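Local coordinates for microcin B17-processing protein McbD (Escherichia coli str. K-12 substr. MG1655, PDB 6GRH), which is needed to process the inactive precursor of microcin B17 into the active antibiotic peptide, and belongs to the YcaO family, at residues R37-S42 with D281-Y286; L119-I124 with V340-E345; I267-F272 with H289-N294. The protein carries 1 engineered substitution. All blocks are in the same frame, centred on the assembly; numbering follows the deposited sequence.

In the fold
From the N terminus, the chain first reaches 37-42, on the way into edge strand 41-45 of the N-terminal antiparallel sheet, and then 119-124, where strand 121-125 begins. Helix 251-275 supplies 267-272, and after a short linker come 281-286 and 289-294, at the start and end of helix 285-292. Contact 3 therefore closes a short helix-to-helix loop, while contact 1 closes a long one; the two cross, and Ile282 packs against Phe272 where they meet. Contact 2 closes last, at strand 339-347: its loop crosses that of contact 1 and encloses contact 3. Its centre lies about 35 Å from that of contact 3, across the chain's centre.

Contact 1 of 3, residues R37-S42 with D281-Y286; sequences RITPAS and DIIDSY
Thr39 and Asp284 mark the closest backbone approach, with Thr39 CA 7.5 Å from Asp284 CA. Residues 37-40 form an irregular run that leads into strand 41-45. Residues 281-284 likewise lead into helix 285-292, so the two segments meet at a single place and do not run side by side. The Thr39 methyl does the apolar touching. Thr39 CG2 lies 3.7 Å from Ile283 CG1 and 4.0 Å from Ile283 CD1, the two side chains lying alongside each other and pointing opposite ways; the same methyl is 4.1 Å from Asp284 CB. Threonine suits the position because its other branch is polar. With chi1 at 59°, OG1 sits between the backbone N and carbonyl carbon while CG2 lies beside the N, which turns the methyl to the isoleucine and the hydroxyl to a water. That water is 2.8 Å from Thr39 OG1 and donates to Asp284 OD2 at 2.7 Å, completing a polar bridge next to the apolar patch.

Asp284 is the N-cap of helix 285-292, a place that favours a short side chain with an acceptor. Its CG stands anti to the backbone N (chi1 -175°). Asp284 OD1 accepts from Gln287 N, its stronger partner, and weakly from Tyr286 N, 2.8 Å away at a bent 122°. One carboxylate oxygen thus serves the helix start and the other the water. Phe208 of the McbB chain packs on both Thr39 and Asp284, and Arg209 of that chain on Ile283, placing the contact at a subunit interface. The negative carboxylate probably gains from the positive end of the helix dipole, and a single water joins it to Thr39, giving the segments a polar link although no direct hydrogen bond joins them.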
loop_
_atom_site.group_PDB
_atom_site.type_symbol
_atom_site.label_atom_id
_atom_site.label_comp_id
_atom_site.label_asym_id
_atom_site.label_seq_id
_atom_site.Cartn_x
_atom_site.Cartn_y
_atom_site.Cartn_z
ATOM N N ARG E 37 -11.623 -36.654 1.908
ATOM C CA ARG E 37 -11.668 -37.175 0.559
ATOM C C ARG E 37 -10.421 -38.042 0.319
ATOM O O ARG E 37 -10.535 -39.133 -0.226
ATOM C CB ARG E 37 -11.758 -36.049 -0.454
ATOM C CG ARG E 37 -13.077 -35.312 -0.435
ATOM C CD ARG E 37 -12.904 -33.854 -0.880
ATOM N NE ARG E 37 -14.195 -33.189 -1.047
ATOM C CZ ARG E 37 -14.346 -31.908 -1.377
ATOM N NH1 ARG E 37 -13.275 -31.120 -1.564
ATOM N NH2 ARG E 37 -15.570 -31.399 -1.501
ATOM N N ILE E 38 -9.268 -37.523 0.747
ATOM C CA ILE E 38 -7.979 -38.249 0.866
ATOM C C ILE E 38 -7.328 -37.807 2.170
ATOM O O ILE E 38 -7.772 -36.826 2.774
ATOM C CB ILE E 38 -7.026 -37.968 -0.303
ATOM C CG1 ILE E 38 -6.785 -36.463 -0.475
ATOM C CG2 ILE E 38 -7.575 -38.561 -1.589
ATOM C CD1 ILE E 38 -5.658 -36.112 -1.423
ATOM N N THR E 39 -6.286 -38.487 2.621
ATOM C CA THR E 39 -5.548 -37.983 3.781
ATOM C C THR E 39 -4.674 -36.805 3.286
ATOM O O THR E 39 -4.359 -36.738 2.110
ATOM C CB THR E 39 -4.661 -39.055 4.418
ATOM O OG1 THR E 39 -3.741 -39.532 3.440
ATOM C CG2 THR E 39 -5.494 -40.218 4.953
ATOM N N PRO E 40 -4.307 -35.872 4.170
ATOM C CA PRO E 40 -3.587 -34.667 3.711
ATOM C C PRO E 40 -2.308 -34.990 2.911
ATOM O O PRO E 40 -1.591 -35.921 3.239
ATOM C CB PRO E 40 -3.226 -33.953 5.012
ATOM C CG PRO E 40 -4.180 -34.456 6.013
ATOM C CD PRO E 40 -4.614 -35.825 5.609
ATOM N N ALA E 41 -2.060 -34.255 1.850
ATOM C CA ALA E 41 -0.914 -34.494 0.993
ATOM C C ALA E 41 0.173 -33.487 1.312
ATOM O O ALA E 41 -0.103 -32.279 1.401
ATOM C CB ALA E 41 -1.347 -34.353 -0.454
ATOM N N SER E 42 1.416 -33.941 1.459
ATOM C CA SER E 42 2.486 -33.010 1.777
ATOM C C SER E 42 3.821 -33.372 1.134
ATOM O O SER E 42 3.998 -34.472 0.646
ATOM C CB SER E 42 2.655 -32.953 3.283
ATOM O OG SER E 42 3.079 -34.209 3.755
ATOM N N ASP E 281 -9.230 -39.765 14.110
ATOM C CA ASP E 281 -8.721 -38.891 13.054
ATOM C C ASP E 281 -7.831 -39.630 12.065
ATOM O O ASP E 281 -7.579 -39.118 10.986
ATOM C CB ASP E 281 -7.944 -37.714 13.651
ATOM C CG ASP E 281 -8.792 -36.876 14.584
ATOM O OD1 ASP E 281 -9.982 -36.713 14.287
ATOM O OD2 ASP E 281 -8.281 -36.404 15.624
ATOM N N ILE E 282 -7.337 -40.808 12.442
ATOM C CA ILE E 282 -6.533 -41.630 11.544
ATOM C C ILE E 282 -7.470 -42.537 10.768
ATOM O O ILE E 282 -8.130 -43.390 11.369
ATOM C CB ILE E 282 -5.493 -42.470 12.311
ATOM C CG1 ILE E 282 -4.539 -41.559 13.102
ATOM C CG2 ILE E 282 -4.699 -43.354 11.347
ATOM C CD1 ILE E 282 -3.787 -40.548 12.237
ATOM N N ILE E 283 -7.543 -42.331 9.453
ATOM C CA ILE E 283 -8.397 -43.151 8.576
ATOM C C ILE E 283 -7.637 -44.137 7.686
ATOM O O ILE E 283 -8.281 -44.935 7.009
ATOM C CB ILE E 283 -9.323 -42.288 7.680
ATOM C CG1 ILE E 283 -8.537 -41.496 6.634
ATOM C CG2 ILE E 283 -10.181 -41.380 8.554
ATOM C CD1 ILE E 283 -9.396 -40.616 5.748
ATOM N N ASP E 284 -6.299 -44.055 7.664
ATOM C CA ASP E 284 -5.469 -44.878 6.788
ATOM C C ASP E 284 -4.786 -46.000 7.590
ATOM O O ASP E 284 -4.084 -45.737 8.570
ATOM C CB ASP E 284 -4.417 -43.977 6.127
ATOM C CG ASP E 284 -3.563 -44.704 5.106
ATOM O OD1 ASP E 284 -2.890 -45.670 5.468
ATOM O OD2 ASP E 284 -3.530 -44.294 3.940
ATOM N N SER E 285 -4.979 -47.243 7.166
ATOM C CA SER E 285 -4.467 -48.374 7.930
ATOM C C SER E 285 -2.917 -48.417 7.963
ATOM O O SER E 285 -2.357 -48.829 8.981
ATOM C CB SER E 285 -5.033 -49.697 7.400
ATOM O OG SER E 285 -4.635 -49.826 6.049
ATOM N N TYR E 286 -2.250 -47.975 6.882
ATOM C CA TYR E 286 -0.767 -47.892 6.855
ATOM C C TYR E 286 -0.283 -46.835 7.860
ATOM O O TYR E 286 0.671 -47.063 8.591
ATOM C CB TYR E 286 -0.222 -47.576 5.447
ATOM C CG TYR E 286 -0.206 -48.724 4.455
ATOM C CD1 TYR E 286 -1.008 -49.867 4.626
ATOM C CD2 TYR E 286 0.612 -48.657 3.316
ATOM C CE1 TYR E 286 -0.989 -50.909 3.705
ATOM C CE2 TYR E 286 0.644 -49.700 2.389
ATOM C CZ TYR E 286 -0.154 -50.831 2.594
ATOM O OH TYR E 286 -0.134 -51.866 1.690
HETATM O O HOH W 1 -3.726 -42.162 2.358
#

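Contact 2 of 3, residues L119-I124 with V340-E345; sequences LEQQEI and VYYARE. With EDO (1,2-ethanediol), chain N.
Two strands of the antiparallel sheet, 121-125 and 339-347, which both pair with strand 108-115 and not with each other, touch here through side chains: Ile124 with Tyr341 and Gln121 with Tyr342. Ile124 CA is 7.8 Å from Tyr341 CA, and the apolar touch is made by Ile124 CD1, 4.3 Å from Tyr341 CB; a branched aliphatic chain and the apolar CB of a tyrosine both suit such a buried spot. The phenol of Tyr341 is taken up elsewhere, by His63. Val111 of the shared strand 108-115 touches both Ile124 and Tyr341.

At the start of its strand, Gln121 reaches over with its chain extended beyond CG, and its amide plane is 56° from the Tyr342 ring. The gap of 4.2 Å between Gln121 OE1 and Tyr342 OH is bridged by a water in the plane of the ring, which donates to Gln121 OE1 at 2.7 Å and lies 2.8 Å from Tyr342 OH. Both polar ends also bond to the McbB chain: Gln121 NE2 to its Asp37 and Tyr342 OH to its Ser35. Long side chains with polar ends suit this interface with McbB, since they can reach both the water and the other subunit.

Beyond the tyrosine, the Arg344 chain bends at chi2 (-55°) and brings its guanidinium back beside Tyr342, whose CE2 lies 4.0 Å above one face, toward the rim. At the guanidinium's edge, Arg344 NH2 donates to O2 of a 1,2-ethanediol at 2.9 Å and a fairly straight 163°. The diol, probably from the crystallisation liquor, also bonds to Ser35 of the McbB chain.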
loop_
_atom_site.group_PDB
_atom_site.type_symbol
_atom_site.label_atom_id
_atom_site.label_comp_id
_atom_site.label_asym_id
_atom_site.label_seq_id
_atom_site.Cartn_x
_atom_site.Cartn_y
_atom_site.Cartn_z
ATOM N N LEU E 119 6.500 -51.383 -25.146
ATOM C CA LEU E 119 5.423 -50.416 -25.377
ATOM C C LEU E 119 4.135 -51.023 -25.955
ATOM O O LEU E 119 3.267 -50.281 -26.413
ATOM C CB LEU E 119 5.897 -49.211 -26.220
ATOM C CG LEU E 119 7.192 -48.552 -25.732
ATOM C CD1 LEU E 119 7.488 -47.324 -26.579
ATOM C CD2 LEU E 119 7.106 -48.195 -24.249
ATOM N N GLU E 120 3.988 -52.344 -25.865
ATOM C CA GLU E 120 2.793 -53.021 -26.348
ATOM C C GLU E 120 1.601 -52.624 -25.461
ATOM O O GLU E 120 1.629 -52.779 -24.238
ATOM C CB GLU E 120 2.983 -54.549 -26.357
ATOM C CG GLU E 120 1.697 -55.338 -26.595
ATOM C CD GLU E 120 1.908 -56.825 -26.846
ATOM O OE1 GLU E 120 2.990 -57.372 -26.542
ATOM O OE2 GLU E 120 0.966 -57.463 -27.350
ATOM N N GLN E 121 0.566 -52.108 -26.106
ATOM C CA GLN E 121 -0.624 -51.667 -25.416
ATOM C C GLN E 121 -1.459 -52.853 -24.976
ATOM O O GLN E 121 -1.573 -53.839 -25.688
ATOM C CB GLN E 121 -1.455 -50.771 -26.315
ATOM C CG GLN E 121 -0.731 -49.493 -26.704
ATOM C CD GLN E 121 -1.652 -48.533 -27.410
ATOM O OE1 GLN E 121 -2.568 -47.999 -26.798
ATOM N NE2 GLN E 121 -1.428 -48.320 -28.708
ATOM N N GLN E 122 -2.035 -52.740 -23.785
ATOM C CA GLN E 122 -2.909 -53.778 -23.248
ATOM C C GLN E 122 -3.782 -53.193 -22.131
ATOM O O GLN E 122 -3.892 -51.974 -21.995
ATOM C CB GLN E 122 -2.064 -54.957 -22.752
ATOM C CG GLN E 122 -1.134 -54.625 -21.615
ATOM C CD GLN E 122 -0.607 -55.871 -20.945
ATOM O OE1 GLN E 122 0.246 -56.556 -21.495
ATOM N NE2 GLN E 122 -1.123 -56.179 -19.751
ATOM N N GLU E 123 -4.425 -54.060 -21.364
ATOM C CA GLU E 123 -5.076 -53.672 -20.141
ATOM C C GLU E 123 -4.593 -54.533 -18.985
ATOM O O GLU E 123 -4.057 -55.628 -19.178
ATOM C CB GLU E 123 -6.595 -53.755 -20.305
ATOM C CG GLU E 123 -7.156 -52.678 -21.210
ATOM C CD GLU E 123 -8.579 -52.935 -21.646
ATOM O OE1 GLU E 123 -8.877 -54.048 -22.116
ATOM O OE2 GLU E 123 -9.405 -52.009 -21.539
ATOM N N ILE E 124 -4.769 -54.009 -17.784
ATOM C CA ILE E 124 -4.490 -54.746 -16.572
ATOM C C ILE E 124 -5.704 -54.614 -15.653
ATOM O O ILE E 124 -6.582 -53.767 -15.908
ATOM C CB ILE E 124 -3.185 -54.278 -15.904
ATOM C CG1 ILE E 124 -3.242 -52.796 -15.525
ATOM C CG2 ILE E 124 -1.996 -54.553 -16.831
ATOM C CD1 ILE E 124 -2.004 -52.337 -14.779
ATOM N N VAL E 340 2.904 -50.280 -17.287
ATOM C CA VAL E 340 2.687 -48.925 -16.884
ATOM C C VAL E 340 1.210 -48.620 -17.084
ATOM O O VAL E 340 0.753 -48.491 -18.222
ATOM C CB VAL E 340 3.524 -47.962 -17.739
ATOM C CG1 VAL E 340 3.345 -46.544 -17.250
ATOM C CG2 VAL E 340 5.001 -48.363 -17.743
ATOM N N TYR E 341 0.471 -48.492 -15.979
ATOM C CA TYR E 341 -0.831 -47.859 -16.023
ATOM C C TYR E 341 -0.604 -46.392 -16.249
ATOM O O TYR E 341 0.320 -45.797 -15.658
ATOM C CB TYR E 341 -1.599 -48.025 -14.711
ATOM C CG TYR E 341 -2.715 -47.033 -14.564
ATOM C CD1 TYR E 341 -3.918 -47.219 -15.216
ATOM C CD2 TYR E 341 -2.560 -45.905 -13.776
ATOM C CE1 TYR E 341 -4.957 -46.319 -15.078
ATOM C CE2 TYR E 341 -3.576 -44.959 -13.651
ATOM C CZ TYR E 341 -4.779 -45.168 -14.295
ATOM O OH TYR E 341 -5.787 -44.234 -14.166
ATOM N N TYR E 342 -1.458 -45.784 -17.064
ATOM C CA TYR E 342 -1.334 -44.343 -17.315
ATOM C C TYR E 342 -2.687 -43.704 -17.504
ATOM O O TYR E 342 -3.656 -44.356 -17.931
ATOM C CB TYR E 342 -0.407 -44.075 -18.519
ATOM C CG TYR E 342 -1.007 -44.481 -19.827
ATOM C CD1 TYR E 342 -0.910 -45.783 -20.275
ATOM C CD2 TYR E 342 -1.720 -43.564 -20.594
ATOM C CE1 TYR E 342 -1.510 -46.171 -21.465
ATOM C CE2 TYR E 342 -2.317 -43.933 -21.781
ATOM C CZ TYR E 342 -2.236 -45.229 -22.206
ATOM O OH TYR E 342 -2.840 -45.588 -23.398
ATOM N N ALA E 343 -2.756 -42.434 -17.112
ATOM C CA ALA E 343 -3.902 -41.568 -17.368
ATOM C C ALA E 343 -3.340 -40.153 -17.581
ATOM O O ALA E 343 -2.207 -39.833 -17.149
ATOM C CB ALA E 343 -4.863 -41.576 -16.216
ATOM N N ARG E 344 -4.082 -39.346 -18.317
ATOM C CA ARG E 344 -3.685 -37.974 -18.564
ATOM C C ARG E 344 -4.877 -37.047 -18.711
ATOM O O ARG E 344 -5.976 -37.461 -19.105
ATOM C CB ARG E 344 -2.716 -37.863 -19.732
ATOM C CG ARG E 344 -3.315 -38.015 -21.120
ATOM C CD ARG E 344 -4.084 -39.301 -21.281
ATOM N NE ARG E 344 -4.279 -39.674 -22.677
ATOM C CZ ARG E 344 -4.944 -40.759 -23.080
ATOM N NH1 ARG E 344 -5.533 -41.559 -22.193
ATOM N NH2 ARG E 344 -5.036 -41.039 -24.390
ATOM N N GLU E 345 -4.634 -35.779 -18.373
ATOM C CA GLU E 345 -5.676 -34.741 -18.359
ATOM C C GLU E 345 -5.083 -33.408 -18.822
ATOM O O GLU E 345 -4.003 -33.007 -18.373
ATOM C CB GLU E 345 -6.254 -34.583 -16.932
ATOM C CG GLU E 345 -6.963 -35.832 -16.440
ATOM C CD GLU E 345 -7.476 -35.770 -15.010
ATOM O OE1 GLU E 345 -6.913 -35.003 -14.162
ATOM O OE2 GLU E 345 -8.449 -36.522 -14.747
HETATM C C1 EDO N . -7.822 -43.940 -23.776
HETATM O O1 EDO N . -8.177 -42.635 -24.244
HETATM C C2 EDO N . -6.451 -44.397 -24.274
HETATM O O2 EDO N . -5.974 -43.592 -25.357
HETATM O O HOH W 2 -2.633 -48.270 -24.073
#

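Contact 3 of 3, residues I267-F272 with H289-N294; sequences ICLHNF and HFMSCN
Two successive helices, 251-275 and 285-292, joined by a short linker, pack through Leu269 and Phe272 on the first and Met291 on the second. The backbones stay 7.6 Å apart at Leu269 CA and Met291 CA, and the side chains fill the gap. Met291 has two conformers, and its methyl and sulfur contacts hold for the one described, in which the chain runs out from the helix and bends at chi3 (-52°), swinging its methyl in among the partners. Met291 CE lies 3.6 Å from Leu269 CD1 and 3.5 Å from Phe272 CE1. It approaches the ring obliquely, the two side chains crossing at about a right angle. Met291 SD is 4.9 Å from the centroid of the Phe272 ring, 50° off its normal, a Met-aromatic contact; the flexible, polarisable thioether suits a niche bounded by a branched aliphatic chain and a flat ring. Ile282, from the linker, packs on Met291, so the linker takes part in the same apolar cluster.

Just past the end of helix 285-292, the other branch of Leu269 meets Asn294: Leu269 CD2 is 4.2 Å from Asn294 CB. The Asn294 amide is held elsewhere, OD1 accepting from the backbone N of Lys240 and of Tyr241 and ND2 donating to Arg238 O. An asparagine amide can both accept from and donate to the backbone leading into strand 241-248, while its CB faces the leucine.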
loop_
_atom_site.group_PDB
_atom_site.type_symbol
_atom_site.label_atom_id
_atom_site.label_comp_id
_atom_site.label_asym_id
_atom_site.label_seq_id
_atom_site.Cartn_x
_atom_site.Cartn_y
_atom_site.Cartn_z
ATOM N N ILE E 267 8.189 -35.202 11.555
ATOM C CA ILE E 267 7.484 -33.998 11.961
ATOM C C ILE E 267 5.955 -34.114 11.843
ATOM O O ILE E 267 5.245 -33.585 12.704
ATOM C CB ILE E 267 8.044 -32.728 11.264
ATOM C CG1 ILE E 267 7.737 -31.499 12.109
ATOM C CG2 ILE E 267 7.519 -32.577 9.848
ATOM C CD1 ILE E 267 8.452 -31.493 13.438
ATOM N N CYS E 268 5.449 -34.817 10.823
ATOM C CA CYS E 268 3.993 -35.030 10.707
ATOM C C CYS E 268 3.445 -35.799 11.892
ATOM O O CYS E 268 2.462 -35.386 12.503
ATOM C CB CYS E 268 3.616 -35.725 9.402
ATOM S SG CYS E 268 3.858 -34.610 7.985
ATOM N N LEU E 269 4.099 -36.905 12.246
ATOM C CA LEU E 269 3.675 -37.648 13.426
ATOM C C LEU E 269 3.888 -36.849 14.715
ATOM O O LEU E 269 3.019 -36.845 15.575
ATOM C CB LEU E 269 4.356 -39.008 13.508
ATOM C CG LEU E 269 3.928 -39.917 14.658
ATOM C CD1 LEU E 269 2.417 -40.020 14.828
ATOM C CD2 LEU E 269 4.528 -41.288 14.396
ATOM N N HIS E 270 5.003 -36.134 14.829
ATOM C CA HIS E 270 5.246 -35.276 16.012
ATOM C C HIS E 270 4.110 -34.258 16.203
ATOM O O HIS E 270 3.628 -34.089 17.317
ATOM C CB HIS E 270 6.591 -34.535 15.905
ATOM C CG HIS E 270 6.883 -33.653 17.073
ATOM N ND1 HIS E 270 7.438 -34.126 18.240
ATOM C CD2 HIS E 270 6.667 -32.330 17.264
ATOM C CE1 HIS E 270 7.566 -33.129 19.096
ATOM N NE2 HIS E 270 7.097 -32.029 18.531
ATOM N N ASN E 271 3.680 -33.636 15.108
ATOM C CA ASN E 271 2.651 -32.608 15.152
ATOM C C ASN E 271 1.255 -33.161 15.422
ATOM O O ASN E 271 0.445 -32.505 16.098
ATOM C CB ASN E 271 2.635 -31.801 13.859
ATOM C CG ASN E 271 3.775 -30.800 13.788
ATOM O OD1 ASN E 271 4.370 -30.436 14.807
ATOM N ND2 ASN E 271 4.067 -30.340 12.595
ATOM N N PHE E 272 0.998 -34.352 14.883
ATOM C CA PHE E 272 -0.181 -35.142 15.242
ATOM C C PHE E 272 -0.208 -35.377 16.771
ATOM O O PHE E 272 -1.224 -35.090 17.442
ATOM C CB PHE E 272 -0.188 -36.464 14.453
ATOM C CG PHE E 272 -1.421 -37.286 14.671
ATOM C CD1 PHE E 272 -1.517 -38.132 15.766
ATOM C CD2 PHE E 272 -2.510 -37.161 13.813
ATOM C CE1 PHE E 272 -2.679 -38.871 15.992
ATOM C CE2 PHE E 272 -3.669 -37.900 14.033
ATOM C CZ PHE E 272 -3.754 -38.747 15.123
ATOM N N HIS E 289 -0.827 -48.334 11.348
ATOM C CA HIS E 289 0.247 -49.299 11.602
ATOM C C HIS E 289 1.581 -48.578 11.895
ATOM O O HIS E 289 2.274 -48.906 12.856
ATOM C CB HIS E 289 0.408 -50.265 10.421
ATOM C CG HIS E 289 1.570 -51.199 10.563
ATOM N ND1 HIS E 289 1.558 -52.266 11.436
ATOM C CD2 HIS E 289 2.794 -51.208 9.975
ATOM C CE1 HIS E 289 2.716 -52.901 11.369
ATOM N NE2 HIS E 289 3.478 -52.289 10.481
ATOM N N PHE E 290 1.919 -47.578 11.092
ATOM C CA PHE E 290 3.176 -46.846 11.323
ATOM C C PHE E 290 3.225 -46.208 12.707
ATOM O O PHE E 290 4.257 -46.254 13.361
ATOM C CB PHE E 290 3.407 -45.756 10.275
ATOM C CG PHE E 290 4.769 -45.117 10.366
ATOM C CD1 PHE E 290 5.926 -45.895 10.215
ATOM C CD2 PHE E 290 4.909 -43.752 10.584
ATOM C CE1 PHE E 290 7.187 -45.323 10.281
ATOM C CE2 PHE E 290 6.179 -43.171 10.640
ATOM C CZ PHE E 290 7.316 -43.960 10.491
ATOM N N MET E 291 2.104 -45.612 13.139
ATOM C CA MET E 291 2.012 -45.001 14.470
ATOM C C MET E 291 2.244 -46.002 15.592
ATOM O O MET E 291 2.922 -45.676 16.559
ATOM C CB MET E 291 0.668 -44.293 14.692
ATOM C CG MET E 291 0.637 -43.491 15.993
ATOM S SD MET E 291 -0.810 -42.427 16.239
ATOM C CE MET E 291 -0.816 -41.502 14.711
ATOM N N SER E 292 1.720 -47.220 15.453
ATOM C CA SER E 292 1.951 -48.275 16.460
ATOM C C SER E 292 3.406 -48.794 16.459
ATOM O O SER E 292 3.826 -49.443 17.415
ATOM C CB SER E 292 0.984 -49.433 16.266
ATOM O OG SER E 292 1.416 -50.282 15.216
ATOM N N CYS E 293 4.150 -48.534 15.380
ATOM C CA CYS E 293 5.604 -48.823 15.313
ATOM C C CYS E 293 6.523 -47.724 15.885
ATOM O O CYS E 293 7.760 -47.879 15.871
ATOM C CB CYS E 293 6.011 -49.105 13.857
ATOM S SG CYS E 293 5.257 -50.577 13.144
ATOM N N ASN E 294 5.945 -46.621 16.368
ATOM C CA ASN E 294 6.708 -45.517 16.987
ATOM C C ASN E 294 7.214 -45.939 18.362
ATOM O O ASN E 294 6.688 -45.528 19.398
ATOM C CB ASN E 294 5.856 -44.219 17.074
ATOM C CG ASN E 294 6.592 -43.068 17.747
ATOM O OD1 ASN E 294 7.816 -42.974 17.690
ATOM N ND2 ASN E 294 5.850 -42.197 18.394
#